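Local coordinates for lipoprotein (Bacillus anthracis, PDB 4JG9) that is of unknown function but, as a putative lipoprotein of the DUF4871 family, may bind lipid, at residues I75-S80 / I90-L95; I107-G112 / V156-V161; M147-S152 / F169-E174. All blocks are in the same frame, centred on the assembly; numbering follows the deposited sequence.

Contact 1: residues I75-S80 / I90-L95; sequences IAMADS and IMWYFL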
ATOM      1  N   ILE A  75      -2.913   9.991  21.835  1.00 42.10           N
ATOM      2  CA  ILE A  75      -2.660   8.647  21.365  1.00 39.25           C
ATOM      3  C   ILE A  75      -1.209   8.252  21.597  1.00 40.60           C
ATOM      4  O   ILE A  75      -0.313   9.061  21.459  1.00 42.42           O
ATOM      5  CB  ILE A  75      -3.042   8.507  19.882  1.00 43.99           C
ATOM      6  CG1 ILE A  75      -3.092   7.038  19.472  1.00 44.38           C
ATOM      7  CG2 ILE A  75      -2.094   9.300  19.003  1.00 41.25           C
ATOM      8  CD1 ILE A  75      -3.792   6.803  18.156  1.00 46.49           C
ATOM      9  N   ALA A  76      -0.986   6.994  21.936  1.00 36.84           N
ATOM     10  CA  ALA A  76       0.357   6.497  22.170  1.00 38.57           C
ATOM     11  C   ALA A  76       0.413   4.997  21.956  1.00 42.72           C
ATOM     12  O   ALA A  76      -0.627   4.331  21.935  1.00 44.27           O
ATOM     13  CB  ALA A  76       0.812   6.853  23.585  1.00 37.44           C
HETATM   14  N   MSE A  77       1.625   4.472  21.788  1.00 42.95           N
HETATM   15  CA  MSE A  77       1.831   3.031  21.735  1.00 43.58           C
HETATM   16  C   MSE A  77       2.691   2.598  22.909  1.00 43.68           C
HETATM   17  O   MSE A  77       3.374   3.423  23.523  1.00 43.30           O
HETATM   18  CB  MSE A  77       2.492   2.616  20.426  1.00 46.12           C
HETATM   19  CG  MSE A  77       3.766   3.384  20.122  1.00 54.45           C
HETATM   20 SE   MSE A  77       4.715   2.709  18.521  1.00 70.51          SE
HETATM   21  CE  MSE A  77       5.988   1.625  19.519  1.00 73.85           C
ATOM     22  N   ALA A  78       2.651   1.309  23.233  1.00 42.45           N
ATOM     23  CA  ALA A  78       3.523   0.786  24.270  1.00 43.03           C
ATOM     24  C   ALA A  78       4.968   1.038  23.864  1.00 44.23           C
ATOM     25  O   ALA A  78       5.336   0.878  22.690  1.00 44.29           O
ATOM     26  CB  ALA A  78       3.280  -0.698  24.466  1.00 41.41           C
ATOM     27  N   ASP A  79       5.792   1.432  24.831  1.00 43.87           N
ATOM     28  CA  ASP A  79       7.192   1.665  24.545  1.00 47.13           C
ATOM     29  C   ASP A  79       7.850   0.313  24.338  1.00 48.25           C
ATOM     30  O   ASP A  79       8.426  -0.264  25.252  1.00 49.58           O
ATOM     31  CB  ASP A  79       7.888   2.422  25.658  1.00 52.88           C
ATOM     32  CG  ASP A  79       9.261   2.924  25.235  1.00 55.81           C
ATOM     33  OD1 ASP A  79       9.736   2.520  24.146  1.00 50.06           O
ATOM     34  OD2 ASP A  79       9.877   3.690  26.003  1.00 56.13           O
ATOM     35  N   SER A  80       7.737  -0.205  23.128  1.00 48.98           N
ATOM     36  CA  SER A  80       8.312  -1.499  22.832  1.00 54.51           C
ATOM     37  C   SER A  80       9.368  -1.328  21.742  1.00 49.30           C
ATOM     38  O   SER A  80       9.219  -0.484  20.860  1.00 51.17           O
ATOM     39  CB  SER A  80       7.206  -2.444  22.373  1.00 58.85           C
ATOM     40  OG  SER A  80       7.732  -3.719  22.064  1.00 68.21           O
ATOM     41  N   ILE A  90       2.101  -4.507  18.724  1.00 50.82           N
ATOM     42  CA  ILE A  90       2.282  -3.469  19.721  1.00 52.88           C
ATOM     43  C   ILE A  90       0.953  -2.889  20.158  1.00 50.23           C
ATOM     44  O   ILE A  90       0.099  -2.549  19.342  1.00 50.47           O
ATOM     45  CB  ILE A  90       3.217  -2.361  19.208  1.00 55.38           C
ATOM     46  CG1 ILE A  90       4.594  -2.976  18.939  1.00 57.11           C
ATOM     47  CG2 ILE A  90       3.330  -1.238  20.240  1.00 53.68           C
ATOM     48  CD1 ILE A  90       5.649  -2.035  18.427  1.00 57.64           C
HETATM   49  N   MSE A  91       0.769  -2.809  21.467  1.00 45.66           N
HETATM   50  CA  MSE A  91      -0.471  -2.289  21.987  1.00 51.33           C
HETATM   51  C   MSE A  91      -0.565  -0.771  21.802  1.00 52.52           C
HETATM   52  O   MSE A  91       0.357  -0.021  22.151  1.00 52.53           O
HETATM   53  CB  MSE A  91      -0.652  -2.718  23.442  1.00 58.39           C
HETATM   54  CG  MSE A  91      -1.491  -4.008  23.575  1.00 69.25           C
HETATM   55 SE   MSE A  91      -3.390  -3.549  23.407  0.80 62.84          SE
HETATM   56  CE  MSE A  91      -3.147  -1.854  24.323  1.00134.29           C
ATOM     57  N   TRP A  92      -1.671  -0.329  21.213  1.00 47.17           N
ATOM     58  CA  TRP A  92      -1.917   1.097  21.049  1.00 43.65           C
ATOM     59  C   TRP A  92      -2.950   1.567  22.062  1.00 43.91           C
ATOM     60  O   TRP A  92      -3.847   0.805  22.442  1.00 45.84           O
ATOM     61  CB  TRP A  92      -2.364   1.409  19.630  1.00 41.35           C
ATOM     62  CG  TRP A  92      -1.214   1.487  18.694  1.00 45.96           C
ATOM     63  CD1 TRP A  92      -0.389   0.459  18.321  1.00 47.01           C
ATOM     64  CD2 TRP A  92      -0.747   2.649  18.002  1.00 43.13           C
ATOM     65  NE1 TRP A  92       0.571   0.914  17.447  1.00 44.17           N
ATOM     66  CE2 TRP A  92       0.371   2.253  17.227  1.00 44.10           C
ATOM     67  CE3 TRP A  92      -1.162   3.985  17.959  1.00 44.10           C
ATOM     68  CZ2 TRP A  92       1.078   3.144  16.416  1.00 43.62           C
ATOM     69  CZ3 TRP A  92      -0.453   4.875  17.149  1.00 47.14           C
ATOM     70  CH2 TRP A  92       0.653   4.445  16.389  1.00 45.93           C
ATOM     71  N   TYR A  93      -2.809   2.816  22.505  1.00 40.79           N
ATOM     72  CA  TYR A  93      -3.662   3.361  23.555  1.00 43.91           C
ATOM     73  C   TYR A  93      -4.309   4.667  23.123  1.00 45.62           C
ATOM     74  O   TYR A  93      -3.617   5.599  22.675  1.00 43.95           O
ATOM     75  CB  TYR A  93      -2.841   3.594  24.829  1.00 42.90           C
ATOM     76  CG  TYR A  93      -2.244   2.343  25.423  1.00 44.55           C
ATOM     77  CD1 TYR A  93      -1.020   1.857  24.979  1.00 44.68           C
ATOM     78  CD2 TYR A  93      -2.890   1.655  26.444  1.00 43.37           C
ATOM     79  CE1 TYR A  93      -0.459   0.709  25.533  1.00 46.63           C
ATOM     80  CE2 TYR A  93      -2.341   0.508  27.000  1.00 44.42           C
ATOM     81  CZ  TYR A  93      -1.123   0.042  26.544  1.00 48.56           C
ATOM     82  OH  TYR A  93      -0.566  -1.097  27.089  1.00 50.98           O
ATOM     83  N   PHE A  94      -5.630   4.741  23.290  1.00 43.93           N
ATOM     84  CA  PHE A  94      -6.401   5.913  22.889  1.00 44.30           C
ATOM     85  C   PHE A  94      -6.761   6.741  24.103  1.00 46.23           C
ATOM     86  O   PHE A  94      -7.826   6.561  24.693  1.00 49.56           O
ATOM     87  CB  PHE A  94      -7.641   5.479  22.106  1.00 46.65           C
ATOM     88  CG  PHE A  94      -7.318   4.548  20.983  1.00 48.71           C
ATOM     89  CD1 PHE A  94      -6.674   5.013  19.852  1.00 48.09           C
ATOM     90  CD2 PHE A  94      -7.611   3.202  21.077  1.00 51.73           C
ATOM     91  CE1 PHE A  94      -6.347   4.160  18.832  1.00 49.13           C
ATOM     92  CE2 PHE A  94      -7.288   2.343  20.059  1.00 49.89           C
ATOM     93  CZ  PHE A  94      -6.655   2.822  18.935  1.00 51.00           C
ATOM     94  N   LEU A  95      -5.847   7.642  24.460  1.00 43.95           N
ATOM     95  CA  LEU A  95      -5.899   8.407  25.694  1.00 42.73           C
ATOM     96  C   LEU A  95      -6.928   9.514  25.627  1.00 53.20           C
ATOM     97  O   LEU A  95      -7.519   9.894  26.643  1.00 62.14           O
ATOM     98  CB  LEU A  95      -4.520   9.005  25.989  1.00 44.29           C
ATOM     99  CG  LEU A  95      -3.345   8.036  25.801  1.00 49.97           C
ATOM    100  CD1 LEU A  95      -2.023   8.764  25.927  1.00 50.85           C
ATOM    101  CD2 LEU A  95      -3.415   6.908  26.830  1.00 52.49           C
TER
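A76 and Y93 face each other as an antiparallel hydrogen-bonded pair and exchange both of their backbone bonds. A76 N donates a hydrogen bond to Y93 O at 3.1 Å, in the carbonyl plane, and Y93 N donates one to A76 O at 2.7 Å. Two residues on, A78 N donates to M91 O over 2.9 Å with an N-H...O angle of 159°, the last of three bonds across the contact. Weaker CA-H...O approaches use the same acceptors: Y93 O also receives I75 CA, M91 O receives M77 CA and A76 O receives W92 CA.

Between these bonded positions, the non-hydrogen-bonded pair M77, a selenomethionine, and W92 is joined by its side chains. M77 CB sits 3.9 Å from the centroid of the five-membered ring of W92, 10° off the ring normal, a CH-pi contact over one face. The chi1 of 53° sets M77 CG between its own N and C; SE makes an oblique Met-aromatic contact with the six-membered ring, and the chain, bent at its last torsion, brings CE to I90 CD1 at 3.8 Å. I75 lies alongside F94, its CD1 3.7 Å from F94 CE1.

The two segments are the arms of a beta hairpin, strands 75-78 and 88-94. Strand 66-69 bonds to the outer edge of 75-78 through K69 and M77, while strand 142-147 flanks 88-94 through I90-L145 and W92-L143.

Contact 2: residues I107-G112 / V156-V161; sequences IALKQG and VLNIYV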
ATOM      1  N   ILE A 107       0.099   6.178   8.219  1.00 39.72           N
ATOM      2  CA  ILE A 107       0.929   6.352   7.039  1.00 40.08           C
ATOM      3  C   ILE A 107       2.319   6.788   7.476  1.00 44.83           C
ATOM      4  O   ILE A 107       2.475   7.866   8.051  1.00 49.45           O
ATOM      5  CB  ILE A 107       0.348   7.431   6.129  1.00 41.77           C
ATOM      6  CG1 ILE A 107      -1.089   7.066   5.722  1.00 38.86           C
ATOM      7  CG2 ILE A 107       1.240   7.647   4.918  1.00 43.77           C
ATOM      8  CD1 ILE A 107      -1.684   8.008   4.692  1.00 36.65           C
ATOM      9  N   ALA A 108       3.327   5.974   7.176  1.00 42.98           N
ATOM     10  CA  ALA A 108       4.684   6.201   7.673  1.00 41.26           C
ATOM     11  C   ALA A 108       5.623   6.725   6.598  1.00 46.23           C
ATOM     12  O   ALA A 108       5.490   6.395   5.403  1.00 48.97           O
ATOM     13  CB  ALA A 108       5.242   4.919   8.264  1.00 33.73           C
ATOM     14  N   LEU A 109       6.553   7.573   7.013  1.00 45.19           N
ATOM     15  CA  LEU A 109       7.638   8.001   6.132  1.00 46.10           C
ATOM     16  C   LEU A 109       8.947   8.002   6.885  1.00 48.77           C
ATOM     17  O   LEU A 109       9.031   8.472   8.026  1.00 50.78           O
ATOM     18  CB  LEU A 109       7.386   9.396   5.563  1.00 47.58           C
ATOM     19  CG  LEU A 109       6.246   9.454   4.547  1.00 51.43           C
ATOM     20  CD1 LEU A 109       5.001  10.057   5.177  1.00 46.91           C
ATOM     21  CD2 LEU A 109       6.673  10.209   3.293  1.00 55.45           C
ATOM     22  N   LYS A 110       9.978   7.483   6.240  1.00 44.28           N
ATOM     23  CA  LYS A 110      11.291   7.499   6.829  1.00 46.03           C
ATOM     24  C   LYS A 110      11.844   8.910   6.754  1.00 51.24           C
ATOM     25  O   LYS A 110      11.420   9.719   5.920  1.00 51.55           O
ATOM     26  CB  LYS A 110      12.223   6.528   6.098  1.00 50.67           C
ATOM     27  CG  LYS A 110      13.463   6.181   6.896  1.00 52.75           C
ATOM     28  CD  LYS A 110      14.296   5.137   6.210  1.00 51.27           C
ATOM     29  CE  LYS A 110      15.465   4.781   7.113  1.00 54.23           C
ATOM     30  NZ  LYS A 110      16.370   3.779   6.501  1.00 59.68           N
ATOM     31  N   GLN A 111      12.778   9.210   7.645  1.00 48.96           N
ATOM     32  CA  GLN A 111      13.472  10.482   7.609  1.00 49.04           C
ATOM     33  C   GLN A 111      14.132  10.646   6.254  1.00 50.20           C
ATOM     34  O   GLN A 111      14.764   9.711   5.758  1.00 52.74           O
ATOM     35  CB  GLN A 111      14.520  10.532   8.697  1.00 49.01           C
ATOM     36  CG  GLN A 111      15.136  11.875   8.865  1.00 55.54           C
ATOM     37  CD  GLN A 111      16.144  11.872   9.980  1.00 58.37           C
ATOM     38  OE1 GLN A 111      16.625  10.814  10.383  1.00 59.87           O
ATOM     39  NE2 GLN A 111      16.458  13.050  10.502  1.00 57.84           N
ATOM     40  N   GLY A 112      13.923  11.799   5.627  1.00 48.49           N
ATOM     41  CA  GLY A 112      14.518  12.075   4.330  1.00 53.14           C
ATOM     42  C   GLY A 112      13.775  11.479   3.141  1.00 55.54           C
ATOM     43  O   GLY A 112      14.256  11.520   2.013  1.00 61.60           O
ATOM     44  N   VAL A 156       8.431   8.812  10.852  1.00 47.23           N
ATOM     45  CA  VAL A 156       7.293   9.551  11.373  1.00 45.81           C
ATOM     46  C   VAL A 156       6.016   8.760  11.108  1.00 46.58           C
ATOM     47  O   VAL A 156       5.828   8.194  10.022  1.00 44.98           O
ATOM     48  CB  VAL A 156       7.190  10.980  10.794  1.00 46.80           C
ATOM     49  CG1 VAL A 156       6.999  10.947   9.269  1.00 47.98           C
ATOM     50  CG2 VAL A 156       6.053  11.765  11.484  1.00 40.29           C
ATOM     51  N   LEU A 157       5.152   8.697  12.111  1.00 46.91           N
ATOM     52  CA  LEU A 157       3.890   7.991  11.975  1.00 45.74           C
ATOM     53  C   LEU A 157       2.734   8.984  11.889  1.00 47.56           C
ATOM     54  O   LEU A 157       2.390   9.617  12.884  1.00 50.43           O
ATOM     55  CB  LEU A 157       3.695   7.081  13.179  1.00 43.09           C
ATOM     56  CG  LEU A 157       4.186   5.639  13.087  1.00 45.38           C
ATOM     57  CD1 LEU A 157       5.545   5.556  12.465  1.00 40.72           C
ATOM     58  CD2 LEU A 157       4.211   5.027  14.485  1.00 45.41           C
ATOM     59  N   ASN A 158       2.144   9.129  10.703  1.00 42.39           N
ATOM     60  CA  ASN A 158       1.006  10.039  10.529  1.00 40.78           C
ATOM     61  C   ASN A 158      -0.303   9.304  10.750  1.00 41.43           C
ATOM     62  O   ASN A 158      -0.555   8.279  10.127  1.00 45.05           O
ATOM     63  CB  ASN A 158       1.025  10.674   9.145  1.00 35.96           C
ATOM     64  CG  ASN A 158       2.325  11.369   8.856  1.00 43.16           C
ATOM     65  OD1 ASN A 158       2.588  12.454   9.384  1.00 48.27           O
ATOM     66  ND2 ASN A 158       3.168  10.740   8.026  1.00 39.26           N
ATOM     67  N   ILE A 159      -1.122   9.811  11.663  1.00 42.00           N
ATOM     68  CA  ILE A 159      -2.293   9.076  12.118  1.00 40.55           C
ATOM     69  C   ILE A 159      -3.581   9.780  11.695  1.00 40.55           C
ATOM     70  O   ILE A 159      -3.730  10.995  11.871  1.00 41.77           O
ATOM     71  CB  ILE A 159      -2.265   8.875  13.651  1.00 41.52           C
ATOM     72  CG1 ILE A 159      -1.015   8.100  14.075  1.00 42.37           C
ATOM     73  CG2 ILE A 159      -3.513   8.165  14.145  1.00 37.32           C
ATOM     74  CD1 ILE A 159      -0.456   8.602  15.389  1.00 45.05           C
ATOM     75  N   TYR A 160      -4.496   9.007  11.120  1.00 35.04           N
ATOM     76  CA  TYR A 160      -5.773   9.516  10.635  1.00 37.56           C
ATOM     77  C   TYR A 160      -6.877   8.690  11.256  1.00 38.02           C
ATOM     78  O   TYR A 160      -6.693   7.510  11.550  1.00 38.27           O
ATOM     79  CB  TYR A 160      -5.855   9.426   9.100  1.00 36.51           C
ATOM     80  CG  TYR A 160      -4.738  10.171   8.407  1.00 37.19           C
ATOM     81  CD1 TYR A 160      -4.971  11.393   7.781  1.00 35.17           C
ATOM     82  CD2 TYR A 160      -3.442   9.652   8.385  1.00 33.80           C
ATOM     83  CE1 TYR A 160      -3.939  12.088   7.156  1.00 41.77           C
ATOM     84  CE2 TYR A 160      -2.400  10.345   7.766  1.00 36.60           C
ATOM     85  CZ  TYR A 160      -2.658  11.554   7.155  1.00 40.65           C
ATOM     86  OH  TYR A 160      -1.627  12.224   6.543  1.00 43.95           O
ATOM     87  N   VAL A 161      -8.010   9.327  11.503  1.00 37.74           N
ATOM     88  CA  VAL A 161      -9.202   8.621  11.908  1.00 38.61           C
ATOM     89  C   VAL A 161     -10.318   9.068  11.003  1.00 41.62           C
ATOM     90  O   VAL A 161     -10.532  10.283  10.814  1.00 40.43           O
ATOM     91  CB  VAL A 161      -9.572   8.900  13.378  1.00 37.37           C
ATOM     92  CG1 VAL A 161     -10.945   8.313  13.716  1.00 33.65           C
ATOM     93  CG2 VAL A 161      -8.481   8.377  14.293  1.00 33.97           C
TER
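L109 and N158 meet beside the backbone ladder, where the two side chains cross at a slant and L109 CD1 comes to 3.5 Å from N158 ND2. Their side chains project from the same sheet face as I107, V156 and Y160, and together they form an uneven row of bumps. At one end V156 CG1 rests against L109, 3.4 Å from L109 O and close to L109 CB. This branch is placed there by a chi1 of 62°, which lodges CG1 between the backbone N and C of V156. At the other end the I107 side chain slants across Y160, and its CD1 rests 3.9 Å from Y160 CE2. On the reverse face A108 CB is 4.3 Å from L157 CD1.

N158 is the polar member of the row. Its ND2 reaches across to I107 O at 3.0 Å, and its own backbone N reaches that oxygen from the opposite face of the carbonyl plane, so two donors of one residue grip a single buried acceptor. The side-chain bond is bent, with an N-H...O angle of 144°. N158 OD1 is taken by Q168 NE2, which together with the ND2 bond fixes the rotation of the amide. N158 O accepts from I107 N at 2.9 Å, while L109 and V156 exchange two further backbone bonds.

F44 and F45 add aromatic rings beside Y160. On the reverse face, L157 packs on I106 and I171. Segments 107-112 and 156-161, whose axes approach to 4.8 Å at 161°, thus form a regular antiparallel ladder with a side-chain amide added to it, joining strands distant in sequence within one antiparallel sheet.

Contact 3: residues M147-S152 / F169-E174; sequences MSLPSS and FVITAE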
HETATM    1  N   MSE A 147       2.933  -4.383  13.483  1.00 47.16           N
HETATM    2  CA  MSE A 147       3.607  -3.448  12.593  1.00 45.20           C
HETATM    3  C   MSE A 147       4.946  -3.969  12.133  1.00 41.70           C
HETATM    4  O   MSE A 147       5.544  -4.827  12.782  1.00 43.47           O
HETATM    5  CB  MSE A 147       3.839  -2.119  13.307  1.00 48.92           C
HETATM    6  CG  MSE A 147       2.607  -1.526  13.949  1.00 57.45           C
HETATM    7 SE   MSE A 147       2.942   0.238  14.736  1.00 82.48          SE
HETATM    8  CE  MSE A 147       3.927  -0.295  16.225  1.00 35.46           C
ATOM      9  N   SER A 148       5.433  -3.409  11.030  1.00 43.81           N
ATOM     10  CA  SER A 148       6.771  -3.697  10.551  1.00 42.90           C
ATOM     11  C   SER A 148       7.291  -2.508   9.743  1.00 44.23           C
ATOM     12  O   SER A 148       6.561  -1.960   8.922  1.00 43.47           O
ATOM     13  CB  SER A 148       6.764  -4.971   9.699  1.00 42.80           C
ATOM     14  OG  SER A 148       8.090  -5.381   9.389  1.00 45.17           O
ATOM     15  N   LEU A 149       8.532  -2.101  10.004  1.00 43.30           N
ATOM     16  CA  LEU A 149       9.207  -1.051   9.237  1.00 42.00           C
ATOM     17  C   LEU A 149      10.335  -1.667   8.417  1.00 44.66           C
ATOM     18  O   LEU A 149      11.085  -2.511   8.918  1.00 46.03           O
ATOM     19  CB  LEU A 149       9.790   0.025  10.154  1.00 51.76           C
ATOM     20  CG  LEU A 149       8.878   1.122  10.720  1.00 56.20           C
ATOM     21  CD1 LEU A 149       7.951   1.618   9.621  1.00 56.85           C
ATOM     22  CD2 LEU A 149       8.106   0.643  11.933  1.00 54.23           C
ATOM     23  N   PRO A 150      10.459  -1.254   7.149  1.00 45.79           N
ATOM     24  CA  PRO A 150      11.400  -1.881   6.213  1.00 46.98           C
ATOM     25  C   PRO A 150      12.878  -1.638   6.495  1.00 49.69           C
ATOM     26  O   PRO A 150      13.691  -2.439   6.043  1.00 53.13           O
ATOM     27  CB  PRO A 150      11.022  -1.264   4.858  1.00 47.99           C
ATOM     28  CG  PRO A 150      10.312   0.002   5.189  1.00 47.87           C
ATOM     29  CD  PRO A 150       9.615  -0.235   6.500  1.00 46.09           C
ATOM     30  N   SER A 151      13.238  -0.580   7.212  1.00 50.98           N
ATOM     31  CA  SER A 151      14.657  -0.348   7.476  1.00 48.29           C
ATOM     32  C   SER A 151      14.839   0.442   8.754  1.00 49.96           C
ATOM     33  O   SER A 151      13.911   1.103   9.211  1.00 53.16           O
ATOM     34  CB  SER A 151      15.333   0.374   6.304  1.00 48.74           C
ATOM     35  OG  SER A 151      14.937   1.734   6.238  1.00 48.90           O
ATOM     36  N   SER A 152      16.041   0.373   9.322  1.00 51.58           N
ATOM     37  CA  SER A 152      16.325   1.027  10.592  1.00 51.34           C
ATOM     38  C   SER A 152      16.557   2.522  10.421  1.00 53.45           C
ATOM     39  O   SER A 152      17.153   2.960   9.437  1.00 56.60           O
ATOM     40  CB  SER A 152      17.547   0.401  11.253  1.00 46.64           C
ATOM     41  OG  SER A 152      18.725   0.732  10.541  1.00 53.62           O
ATOM     42  N   PHE A 169       3.725  11.264  15.250  1.00 46.60           N
ATOM     43  CA  PHE A 169       4.907  11.249  16.106  1.00 47.51           C
ATOM     44  C   PHE A 169       6.014  10.380  15.523  1.00 49.81           C
ATOM     45  O   PHE A 169       5.774   9.587  14.615  1.00 50.74           O
ATOM     46  CB  PHE A 169       4.574  10.885  17.571  1.00 46.06           C
ATOM     47  CG  PHE A 169       4.035   9.502  17.757  1.00 44.53           C
ATOM     48  CD1 PHE A 169       4.884   8.434  18.008  1.00 49.06           C
ATOM     49  CD2 PHE A 169       2.679   9.270  17.713  1.00 43.85           C
ATOM     50  CE1 PHE A 169       4.387   7.150  18.187  1.00 46.90           C
ATOM     51  CE2 PHE A 169       2.172   7.987  17.882  1.00 46.98           C
ATOM     52  CZ  PHE A 169       3.029   6.928  18.120  1.00 47.39           C
ATOM     53  N   VAL A 170       7.227  10.558  16.030  1.00 49.63           N
ATOM     54  CA  VAL A 170       8.398   9.901  15.473  1.00 48.43           C
ATOM     55  C   VAL A 170       8.864   8.743  16.345  1.00 50.02           C
ATOM     56  O   VAL A 170       8.927   8.858  17.568  1.00 57.60           O
ATOM     57  CB  VAL A 170       9.548  10.919  15.274  1.00 47.13           C
ATOM     58  CG1 VAL A 170      10.835  10.224  14.894  1.00 48.11           C
ATOM     59  CG2 VAL A 170       9.166  11.933  14.209  1.00 47.38           C
ATOM     60  N   ILE A 171       9.197   7.625  15.714  1.00 47.80           N
ATOM     61  CA  ILE A 171       9.698   6.467  16.443  1.00 42.84           C
ATOM     62  C   ILE A 171      11.028   6.049  15.853  1.00 46.91           C
ATOM     63  O   ILE A 171      11.409   6.518  14.779  1.00 49.57           O
ATOM     64  CB  ILE A 171       8.698   5.284  16.397  1.00 44.49           C
ATOM     65  CG1 ILE A 171       8.418   4.876  14.950  1.00 45.20           C
ATOM     66  CG2 ILE A 171       7.380   5.666  17.060  1.00 42.29           C
ATOM     67  CD1 ILE A 171       8.848   3.500  14.635  1.00 42.01           C
ATOM     68  N   THR A 172      11.742   5.184  16.564  1.00 50.71           N
ATOM     69  CA  THR A 172      13.029   4.681  16.099  1.00 50.60           C
ATOM     70  C   THR A 172      12.923   3.205  15.771  1.00 54.37           C
ATOM     71  O   THR A 172      12.392   2.425  16.557  1.00 56.98           O
ATOM     72  CB  THR A 172      14.108   4.832  17.171  1.00 51.85           C
ATOM     73  OG1 THR A 172      14.171   6.197  17.594  1.00 57.53           O
ATOM     74  CG2 THR A 172      15.459   4.397  16.633  1.00 41.35           C
ATOM     75  N   ALA A 173      13.426   2.814  14.613  1.00 54.67           N
ATOM     76  CA  ALA A 173      13.536   1.401  14.303  1.00 55.06           C
ATOM     77  C   ALA A 173      14.998   1.013  14.368  1.00 55.31           C
ATOM     78  O   ALA A 173      15.865   1.694  13.809  1.00 56.13           O
ATOM     79  CB  ALA A 173      12.955   1.090  12.917  1.00 54.19           C
ATOM     80  N   GLU A 174      15.266  -0.093  15.043  1.00 55.49           N
ATOM     81  CA  GLU A 174      16.623  -0.576  15.215  1.00 58.86           C
ATOM     82  C   GLU A 174      16.946  -1.597  14.133  1.00 59.52           C
ATOM     83  O   GLU A 174      18.106  -1.896  13.875  1.00 61.81           O
ATOM     84  CB  GLU A 174      16.783  -1.191  16.602  1.00 67.71           C
ATOM     85  CG  GLU A 174      16.693  -0.182  17.728  1.00 78.14           C
ATOM     86  CD  GLU A 174      16.306  -0.815  19.048  1.00 86.30           C
ATOM     87  OE1 GLU A 174      16.971  -1.786  19.466  1.00 88.77           O
ATOM     88  OE2 GLU A 174      15.335  -0.332  19.672  1.00 90.30           O
ATOM     89  OXT GLU A 174      16.047  -2.145  13.485  1.00 60.66           O
TER
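Apolar packing comes from L149, which faces I171 and A173 from the loop. L149 and I171 reach toward each other tip to tip, with L149 CD2 4.0 Å from I171 CD1. In I171 a chi1 of 59° holds CG1 between the backbone N and C, and the next torsion turns CD1 to the leucine. L149 CB meets A173 CB at 4.3 Å, so the leucine touches two residues that point to the same side of the strand.

Backbone oxygens make the second kind of contact. S151 O lies 3.8 Å from A173 CB, and S152 CA approaches A173 O to 3.3 Å. S152 CB also comes to 3.5 Å from E174 O, part of the C-terminal carboxylate. These are van der Waals approaches, for no hydrogen bond links the two segments directly.

Polar groups of the loop are instead held by residues outside the pair. S151 OG and S152 O both bond to K110 NZ, and S151 O accepts from W155 NE1. The second subunit adds T37 of that chain, whose O bonds to S151 OG, and N40 of that chain, whose ND2 bonds to S148 O.

The loop leads from strand 142-147 into strand 153-161. The latter pairs directly with strand 164-173, through F169 with L157 and I171 with W155, so the loop packs beside the end of that two-strand ladder.

In the fold
Contact 1 closes along the chain before the other two open, whereas contacts 2 and 3 interlock, their segments alternating in sequence. Contact 1 belongs to the five-stranded antiparallel sheet, and contact 2 to the second antiparallel sheet. Contact 3 bridges them in sequence, since its loop leaves strand 142-147 of the first sheet and packs on strand 164-173 of the second. Its centre lies about 10 Å from that of contact 2 and about 15 Å from that of contact 1. W92 packs on L157, I159 and F169, and I75 on I159. The modelled chain contains no helix, making an all-beta fold whose two sheets pack together through these apolar side chains.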